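Local structure of Lysine/ornithine decarboxylase (Selenomonas ruminantium, 5GJO) at residues R112-D117 against D123-A128; I370-Q375 against A379-E384. The protein decarboxylates L-lysine and L-ornithine with similar efficiency, yielding cadaverine and putrescine, as a homodimer that uses pyridoxal 5'-phosphate as cofactor. The protein carries 2 engineered substitutions. All coordinates share one frame; numbering follows the deposited sequence.

Both interactions bring a helix back against the chain just before it: a strand in interaction 1, the 3-10 turn after a strand in interaction 2. They lie on opposite sides of the chain's centre, with nearest atoms about 27 Å apart, and share no element. Interaction 1 is buried between the wall of the cofactor-binding barrel and one of its outer helices: one methionine of helix 122-128 reaches two phenylalanines of strand 113-116, and the chemistry is sulfur, methyl and ring. Interaction 2 is partly buried, near the C-terminal end of the modelled chain, where a phenylalanine edge meets an arginine whose charge is answered from the N-terminal part of the chain.

Interaction 1: R112-D117 against D123-A128; sequences RRFTFD and DKMAKA
Met125 of helix 122-128 reaches across to Phe114 and Phe116, alternate residues of strand 113-116, and touches each with a different part of its side chain. Beside Phe114 the sulfur does the work: Met125 SD lies 3.7 Å from Phe114 CD2 and as near to CB of that residue, while the two side chains run past each other in opposite directions. The sulfur sits obliquely to the ring, 4.7 Å from the Phe114 centroid, in a Met-aromatic contact. Beyond it the methyl carries on to the second aromatic, with Met125 CE 3.5 Å from Phe116 CG and also close to CB, so that it meets the root of the side chain rather than the far end of the ring. Met125 and Phe116 cross at about a right angle, and SD makes a second, longer Met-aromatic contact with this ring, also oblique. A bend at the last methionine torsion (chi3 -66°) turns the methyl toward Phe116 after the sulfur has passed Phe114. With Met125 cut back to an alanine, the strand and helix would probably be left with a gap between them, and both rings without their sulfur and methyl contacts. Further out, Leu103 and Ala106 of helix 100-109 and Tyr93 of strand 91-93 also touch Phe114, while Val134 of strand 133-137 packs against both Phe116 and Met125. The helix segment runs nearly antiparallel to the strand, at 167° with axes 10.6 Å apart, as expected for the return limb of a beta-alpha-beta unit in a TIM-type barrel. Thr115 points away from the helix, its side chain about 6 Å from the bound pyridoxal phosphate; strand 113-116 thus faces helix 122-128 through its phenylalanines, with strand 133-137 completing the unit alongside it.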
ATOM      1  N   ARG A 112      -6.566  11.860 -26.860  1.00 23.63           N
ATOM      2  CA  ARG A 112      -7.151  11.030 -27.896  1.00 28.61           C
ATOM      3  C   ARG A 112      -6.229   9.943 -28.441  1.00 29.03           C
ATOM      4  O   ARG A 112      -6.229   9.673 -29.625  1.00 25.44           O
ATOM      5  CB  ARG A 112      -7.747  11.893 -29.012  1.00 31.48           C
ATOM      6  CG  ARG A 112      -6.825  12.949 -29.587  1.00 34.57           C
ATOM      7  CD  ARG A 112      -7.449  13.635 -30.794  1.00 37.33           C
ATOM      8  NE  ARG A 112      -7.894  12.659 -31.784  1.00 36.99           N
ATOM      9  CZ  ARG A 112      -7.099  12.019 -32.634  1.00 36.03           C
ATOM     10  NH1 ARG A 112      -7.607  11.124 -33.475  1.00 35.81           N
ATOM     11  NH2 ARG A 112      -5.799  12.250 -32.636  1.00 34.25           N
ATOM     12  N   ARG A 113      -5.431   9.337 -27.567  1.00 22.52           N
ATOM     13  CA  ARG A 113      -4.519   8.236 -27.989  1.00 19.10           C
ATOM     14  C   ARG A 113      -4.742   7.248 -26.855  1.00 17.75           C
ATOM     15  O   ARG A 113      -4.547   7.628 -25.659  1.00 16.45           O
ATOM     16  CB  ARG A 113      -3.111   8.747 -28.062  1.00 18.80           C
ATOM     17  CG  ARG A 113      -2.113   7.738 -28.509  1.00 19.33           C
ATOM     18  CD  ARG A 113      -0.772   8.420 -28.607  1.00 23.68           C
ATOM     19  NE  ARG A 113       0.263   7.603 -29.163  1.00 21.95           N
ATOM     20  CZ  ARG A 113       0.716   7.655 -30.424  1.00 25.07           C
ATOM     21  NH1 ARG A 113       0.170   8.458 -31.313  1.00 23.45           N
ATOM     22  NH2 ARG A 113       1.712   6.876 -30.806  1.00 23.28           N
ATOM     23  N   PHE A 114      -5.180   6.050 -27.206  1.00 16.56           N
ATOM     24  CA  PHE A 114      -5.612   5.026 -26.271  1.00 17.64           C
ATOM     25  C   PHE A 114      -4.956   3.712 -26.659  1.00 14.40           C
ATOM     26  O   PHE A 114      -4.643   3.519 -27.793  1.00 14.28           O
ATOM     27  CB  PHE A 114      -7.122   4.788 -26.386  1.00 18.91           C
ATOM     28  CG  PHE A 114      -7.998   5.932 -25.947  1.00 21.99           C
ATOM     29  CD1 PHE A 114      -7.585   6.838 -25.022  1.00 23.44           C
ATOM     30  CD2 PHE A 114      -9.277   6.047 -26.449  1.00 25.07           C
ATOM     31  CE1 PHE A 114      -8.393   7.862 -24.619  1.00 24.61           C
ATOM     32  CE2 PHE A 114     -10.099   7.061 -26.053  1.00 27.78           C
ATOM     33  CZ  PHE A 114      -9.648   7.978 -25.134  1.00 29.65           C
ATOM     34  N   THR A 115      -4.763   2.839 -25.687  1.00 15.41           N
ATOM     35  CA  THR A 115      -4.547   1.377 -25.947  1.00 14.22           C
ATOM     36  C   THR A 115      -5.730   0.576 -25.557  1.00 13.65           C
ATOM     37  O   THR A 115      -6.536   0.981 -24.771  1.00 15.67           O
ATOM     38  CB  THR A 115      -3.229   0.812 -25.300  1.00 15.15           C
ATOM     39  OG1 THR A 115      -3.428   0.742 -23.910  1.00 16.15           O
ATOM     40  CG2 THR A 115      -2.062   1.742 -25.570  1.00 14.23           C
ATOM     41  N   PHE A 116      -5.830  -0.606 -26.151  1.00 14.43           N
ATOM     42  CA  PHE A 116      -6.832  -1.579 -25.777  1.00 14.58           C
ATOM     43  C   PHE A 116      -6.404  -3.005 -26.133  1.00 12.68           C
ATOM     44  O   PHE A 116      -5.556  -3.207 -26.952  1.00 15.12           O
ATOM     45  CB  PHE A 116      -8.187  -1.243 -26.396  1.00 15.92           C
ATOM     46  CG  PHE A 116      -8.283  -1.540 -27.857  1.00 15.84           C
ATOM     47  CD1 PHE A 116      -7.460  -0.915 -28.761  1.00 15.51           C
ATOM     48  CD2 PHE A 116      -9.222  -2.437 -28.331  1.00 15.50           C
ATOM     49  CE1 PHE A 116      -7.568  -1.180 -30.109  1.00 17.38           C
ATOM     50  CE2 PHE A 116      -9.322  -2.714 -29.666  1.00 15.32           C
ATOM     51  CZ  PHE A 116      -8.497  -2.093 -30.554  1.00 17.09           C
ATOM     52  N   ASP A 117      -6.991  -3.971 -25.450  1.00 13.44           N
ATOM     53  CA  ASP A 117      -6.699  -5.368 -25.709  1.00 15.02           C
ATOM     54  C   ASP A 117      -7.925  -6.275 -25.735  1.00 16.26           C
ATOM     55  O   ASP A 117      -7.786  -7.465 -25.697  1.00 17.03           O
ATOM     56  CB  ASP A 117      -5.641  -5.908 -24.735  1.00 17.99           C
ATOM     57  CG  ASP A 117      -6.100  -5.897 -23.289  1.00 17.54           C
ATOM     58  OD1 ASP A 117      -7.296  -5.827 -23.033  1.00 18.52           O
ATOM     59  OD2 ASP A 117      -5.240  -5.975 -22.410  1.00 17.25           O
ATOM     60  N   ASP A 123     -16.478  -0.106 -27.552  1.00 22.83           N
ATOM     61  CA  ASP A 123     -17.635   0.815 -27.441  1.00 23.87           C
ATOM     62  C   ASP A 123     -17.477   1.927 -26.403  1.00 23.79           C
ATOM     63  O   ASP A 123     -17.896   3.065 -26.654  1.00 23.83           O
ATOM     64  CB  ASP A 123     -18.952   0.084 -27.238  1.00 27.74           C
ATOM     65  CG  ASP A 123     -19.394  -0.685 -28.533  1.00 35.87           C
ATOM     66  OD1 ASP A 123     -18.758  -0.515 -29.618  1.00 37.45           O
ATOM     67  OD2 ASP A 123     -20.359  -1.505 -28.435  1.00 39.67           O
ATOM     68  N   LYS A 124     -16.864   1.633 -25.262  1.00 20.74           N
ATOM     69  CA  LYS A 124     -16.531   2.622 -24.229  1.00 20.16           C
ATOM     70  C   LYS A 124     -15.666   3.731 -24.851  1.00 19.53           C
ATOM     71  O   LYS A 124     -15.948   4.917 -24.609  1.00 24.72           O
ATOM     72  CB  LYS A 124     -15.713   1.981 -23.043  1.00 22.59           C
ATOM     73  CG  LYS A 124     -16.450   1.028 -22.153  1.00 27.90           C
ATOM     74  CD  LYS A 124     -15.512   0.058 -21.333  1.00 27.41           C
ATOM     75  CE  LYS A 124     -14.531   0.776 -20.489  1.00 27.01           C
ATOM     76  NZ  LYS A 124     -13.633  -0.162 -19.699  1.00 24.75           N
ATOM     77  N   MET A 125     -14.613   3.368 -25.597  1.00 21.05           N
ATOM     78  CA  MET A 125     -13.681   4.335 -26.175  1.00 20.04           C
ATOM     79  C   MET A 125     -14.380   5.196 -27.280  1.00 24.08           C
ATOM     80  O   MET A 125     -14.229   6.434 -27.352  1.00 21.35           O
ATOM     81  CB  MET A 125     -12.489   3.670 -26.780  1.00 21.25           C
ATOM     82  CG  MET A 125     -11.513   3.039 -25.740  1.00 20.00           C
ATOM     83  SD  MET A 125     -10.010   2.459 -26.466  1.00 19.35           S
ATOM     84  CE  MET A 125     -10.581   1.113 -27.507  1.00 17.44           C
ATOM     85  N   ALA A 126     -15.111   4.510 -28.153  1.00 22.72           N
ATOM     86  CA  ALA A 126     -15.797   5.169 -29.269  1.00 26.53           C
ATOM     87  C   ALA A 126     -16.842   6.155 -28.780  1.00 27.14           C
ATOM     88  O   ALA A 126     -17.020   7.239 -29.382  1.00 28.88           O
ATOM     89  CB  ALA A 126     -16.444   4.107 -30.171  1.00 26.06           C
ATOM     90  N   LYS A 127     -17.504   5.839 -27.673  1.00 23.66           N
ATOM     91  CA  LYS A 127     -18.466   6.700 -27.101  1.00 29.33           C
ATOM     92  C   LYS A 127     -17.830   7.920 -26.432  1.00 30.58           C
ATOM     93  O   LYS A 127     -18.388   8.987 -26.481  1.00 27.92           O
ATOM     94  CB  LYS A 127     -19.269   5.947 -26.082  1.00 31.75           C
ATOM     95  CG  LYS A 127     -20.403   6.735 -25.497  1.00 38.01           C
ATOM     96  CD  LYS A 127     -21.425   5.879 -24.767  1.00 42.96           C
ATOM     97  CE  LYS A 127     -22.113   6.753 -23.724  1.00 48.46           C
ATOM     98  NZ  LYS A 127     -23.469   6.228 -23.458  1.00 59.07           N
ATOM     99  N   ALA A 128     -16.710   7.751 -25.737  1.00 26.01           N
ATOM    100  CA  ALA A 128     -16.145   8.819 -24.922  1.00 24.71           C
ATOM    101  C   ALA A 128     -15.369   9.758 -25.773  1.00 24.33           C
ATOM    102  O   ALA A 128     -15.425  10.948 -25.535  1.00 26.08           O
ATOM    103  CB  ALA A 128     -15.239   8.236 -23.814  1.00 24.56           C
TER

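Interaction 2: I370-Q375 against A379-E384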
ATOM      1  N   ILE A 370      11.927  15.475  -1.590  1.00 12.08           N
ATOM      2  CA  ILE A 370      12.725  16.714  -1.522  1.00 15.18           C
ATOM      3  C   ILE A 370      13.490  16.825  -2.848  1.00 13.59           C
ATOM      4  O   ILE A 370      14.046  15.821  -3.335  1.00 13.33           O
ATOM      5  CB  ILE A 370      13.735  16.647  -0.352  1.00 16.85           C
ATOM      6  CG1 ILE A 370      13.032  16.381   0.987  1.00 17.10           C
ATOM      7  CG2 ILE A 370      14.620  17.873  -0.247  1.00 18.09           C
ATOM      8  CD1 ILE A 370      11.903  17.335   1.314  1.00 17.69           C
ATOM      9  N   ILE A 371      13.436  17.990  -3.475  1.00 11.27           N
ATOM     10  CA  ILE A 371      14.134  18.232  -4.719  1.00 11.95           C
ATOM     11  C   ILE A 371      15.579  18.633  -4.405  1.00 12.66           C
ATOM     12  O   ILE A 371      15.828  19.693  -3.846  1.00 12.87           O
ATOM     13  CB  ILE A 371      13.454  19.274  -5.631  1.00 13.47           C
ATOM     14  CG1 ILE A 371      11.977  18.921  -5.864  1.00 13.98           C
ATOM     15  CG2 ILE A 371      14.222  19.462  -6.930  1.00 14.30           C
ATOM     16  CD1 ILE A 371      11.804  17.511  -6.421  1.00 14.45           C
ATOM     17  N   PHE A 372      16.515  17.808  -4.805  1.00 11.90           N
ATOM     18  CA  PHE A 372      17.916  17.985  -4.448  1.00 12.44           C
ATOM     19  C   PHE A 372      18.497  19.308  -4.982  1.00 13.31           C
ATOM     20  O   PHE A 372      19.187  20.049  -4.285  1.00 12.18           O
ATOM     21  CB  PHE A 372      18.769  16.837  -4.962  1.00 12.89           C
ATOM     22  CG  PHE A 372      20.189  16.842  -4.479  1.00 11.27           C
ATOM     23  CD1 PHE A 372      20.446  16.857  -3.147  1.00 11.62           C
ATOM     24  CD2 PHE A 372      21.214  16.812  -5.333  1.00 13.29           C
ATOM     25  CE1 PHE A 372      21.753  16.836  -2.653  1.00 13.94           C
ATOM     26  CE2 PHE A 372      22.537  16.785  -4.862  1.00 12.16           C
ATOM     27  CZ  PHE A 372      22.806  16.814  -3.536  1.00 13.39           C
ATOM     28  N   GLU A 373      18.075  19.688  -6.159  1.00 12.07           N
ATOM     29  CA  GLU A 373      18.631  20.901  -6.844  1.00 14.93           C
ATOM     30  C   GLU A 373      18.125  22.194  -6.168  1.00 15.18           C
ATOM     31  O   GLU A 373      18.692  23.280  -6.440  1.00 15.95           O
ATOM     32  CB  GLU A 373      18.279  20.898  -8.346  1.00 14.78           C
ATOM     33  CG  GLU A 373      19.027  19.951  -9.213  1.00 17.58           C
ATOM     34  CD  GLU A 373      18.640  18.517  -9.039  1.00 16.17           C
ATOM     35  OE1 GLU A 373      19.414  17.716  -9.582  1.00 19.38           O
ATOM     36  OE2 GLU A 373      17.583  18.217  -8.390  1.00 15.18           O
ATOM     37  N   ASP A 374      17.162  22.083  -5.275  1.00 15.92           N
ATOM     38  CA  ASP A 374      16.713  23.234  -4.508  1.00 16.66           C
ATOM     39  C   ASP A 374      17.428  23.357  -3.156  1.00 16.63           C
ATOM     40  O   ASP A 374      17.092  24.200  -2.366  1.00 17.43           O
ATOM     41  CB  ASP A 374      15.205  23.203  -4.303  1.00 19.34           C
ATOM     42  CG  ASP A 374      14.443  23.432  -5.585  1.00 21.17           C
ATOM     43  OD1 ASP A 374      15.011  24.039  -6.483  1.00 23.44           O
ATOM     44  OD2 ASP A 374      13.294  22.998  -5.682  1.00 22.96           O
ATOM     45  N   GLN A 375      18.381  22.475  -2.906  1.00 13.53           N
ATOM     46  CA  GLN A 375      19.022  22.387  -1.573  1.00 14.58           C
ATOM     47  C   GLN A 375      20.436  22.892  -1.670  1.00 12.88           C
ATOM     48  O   GLN A 375      21.026  22.796  -2.658  1.00 13.00           O
ATOM     49  CB  GLN A 375      19.150  20.943  -1.035  1.00 14.23           C
ATOM     50  CG  GLN A 375      17.820  20.176  -1.080  1.00 14.36           C
ATOM     51  CD  GLN A 375      16.710  20.892  -0.387  1.00 16.07           C
ATOM     52  OE1 GLN A 375      16.851  21.360   0.760  1.00 16.86           O
ATOM     53  NE2 GLN A 375      15.568  20.943  -1.036  1.00 17.38           N
ATOM     54  N   ALA A 379      24.093  22.849  -4.524  1.00 14.18           N
ATOM     55  CA  ALA A 379      24.915  23.991  -4.842  1.00 13.88           C
ATOM     56  C   ALA A 379      26.378  23.719  -4.408  1.00 14.43           C
ATOM     57  O   ALA A 379      27.386  24.125  -5.110  1.00 15.62           O
ATOM     58  CB  ALA A 379      24.419  25.226  -4.154  1.00 13.47           C
ATOM     59  N   ALA A 380      26.547  23.088  -3.263  1.00 14.04           N
ATOM     60  CA  ALA A 380      27.870  22.751  -2.776  1.00 16.67           C
ATOM     61  C   ALA A 380      28.579  21.789  -3.738  1.00 18.53           C
ATOM     62  O   ALA A 380      29.773  21.859  -3.922  1.00 19.16           O
ATOM     63  CB  ALA A 380      27.792  22.166  -1.385  1.00 18.46           C
ATOM     64  N   ARG A 381      27.830  20.865  -4.322  1.00 15.91           N
ATOM     65  CA  ARG A 381      28.407  20.011  -5.342  1.00 17.28           C
ATOM     66  C   ARG A 381      28.876  20.825  -6.549  1.00 19.70           C
ATOM     67  O   ARG A 381      29.897  20.529  -7.115  1.00 20.97           O
ATOM     68  CB  ARG A 381      27.434  18.948  -5.804  1.00 15.90           C
ATOM     69  CG  ARG A 381      27.167  17.857  -4.795  1.00 13.58           C
ATOM     70  CD  ARG A 381      26.462  16.693  -5.483  1.00 13.72           C
ATOM     71  NE  ARG A 381      26.135  15.607  -4.578  1.00 13.61           N
ATOM     72  CZ  ARG A 381      25.743  14.397  -4.961  1.00 13.87           C
ATOM     73  NH1 ARG A 381      25.611  14.103  -6.236  1.00 15.02           N
ATOM     74  NH2 ARG A 381      25.478  13.483  -4.062  1.00 13.53           N
ATOM     75  N   LEU A 382      28.101  21.816  -6.960  1.00 17.85           N
ATOM     76  CA  LEU A 382      28.468  22.609  -8.127  1.00 20.67           C
ATOM     77  C   LEU A 382      29.738  23.372  -7.889  1.00 23.14           C
ATOM     78  O   LEU A 382      30.555  23.498  -8.770  1.00 25.97           O
ATOM     79  CB  LEU A 382      27.354  23.573  -8.533  1.00 18.17           C
ATOM     80  CG  LEU A 382      26.044  22.938  -8.964  1.00 20.45           C
ATOM     81  CD1 LEU A 382      25.089  23.982  -9.473  1.00 21.10           C
ATOM     82  CD2 LEU A 382      26.300  21.888 -10.025  1.00 22.79           C
ATOM     83  N   THR A 383      29.853  23.944  -6.710  1.00 23.79           N
ATOM     84  CA  THR A 383      31.055  24.681  -6.381  1.00 31.10           C
ATOM     85  C   THR A 383      32.292  23.791  -6.233  1.00 37.14           C
ATOM     86  O   THR A 383      33.377  24.180  -6.590  1.00 39.40           O
ATOM     87  CB  THR A 383      30.858  25.742  -5.279  1.00 33.14           C
ATOM     88  OG1 THR A 383      31.030  25.154  -4.006  1.00 42.21           O
ATOM     89  CG2 THR A 383      29.499  26.332  -5.366  1.00 32.44           C
ATOM     90  N   GLU A 384      32.116  22.602  -5.683  1.00 37.38           N
ATOM     91  CA  GLU A 384      33.193  21.634  -5.594  1.00 45.80           C
ATOM     92  C   GLU A 384      33.720  21.232  -6.999  1.00 48.33           C
ATOM     93  O   GLU A 384      34.936  21.187  -7.165  1.00 55.87           O
ATOM     94  CB  GLU A 384      32.749  20.415  -4.758  1.00 48.49           C
ATOM     95  CG  GLU A 384      33.751  19.282  -4.670  1.00 58.09           C
ATOM     96  CD  GLU A 384      34.920  19.646  -3.796  1.00 65.49           C
ATOM     97  OE1 GLU A 384      35.418  18.745  -3.111  1.00 68.34           O
ATOM     98  OE2 GLU A 384      35.304  20.835  -3.757  1.00 66.73           O
TER
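Phe372 turns the edge of its ring to one face of the Arg381 guanidinium, the two planes standing 74° apart. The outer ring atoms do the touching: Phe372 CZ is 3.7 Å from Arg381 NE, and Phe372 CE2 is 4.0 Å from Arg381 CZ. CE2 stands over the guanidinium plane, displaced from its centre, and Arg381 CD comes to the ring edge in plane. Because the charged group meets an edge, the arrangement is not a cation-pi stack over the ring face. With CG anti to the backbone N (chi1 -172°), the Phe372 ring extends until its outer atoms meet Arg381, which crosses it at about a right angle on a chain extended from CG to NE. The guanidinium continues past the ring to a salt bridge from NH2 to Glu11, and the same nitrogen bonds to the carbonyl of Arg6, which together are likely to fix how the flat group is turned. At the end of 370-375, Gln375 takes the N-cap position of the helix, and its O lies 3.6 Å from Ala379 N. Its amide folds back over the turn that precedes it: Gln375 NE2 donates to Ile371 O at 3.1 Å and 167°, from above the carbonyl plane. Asp374 N reaches that same oxygen from the opposite face, so two donors grip it, while Gln375 OE1 accepts from Arg18. The arrangement is structural packing, away from the annotated sites, that sets helix 376-384 against the short 3-10 turn 372-374. Phe5 touches both Phe372 and Arg381, Val25 of strand 23-26 packs on Phe372, and strand 369-371 runs parallel to strand 23-26 in the mixed sheet from which the turn emerges.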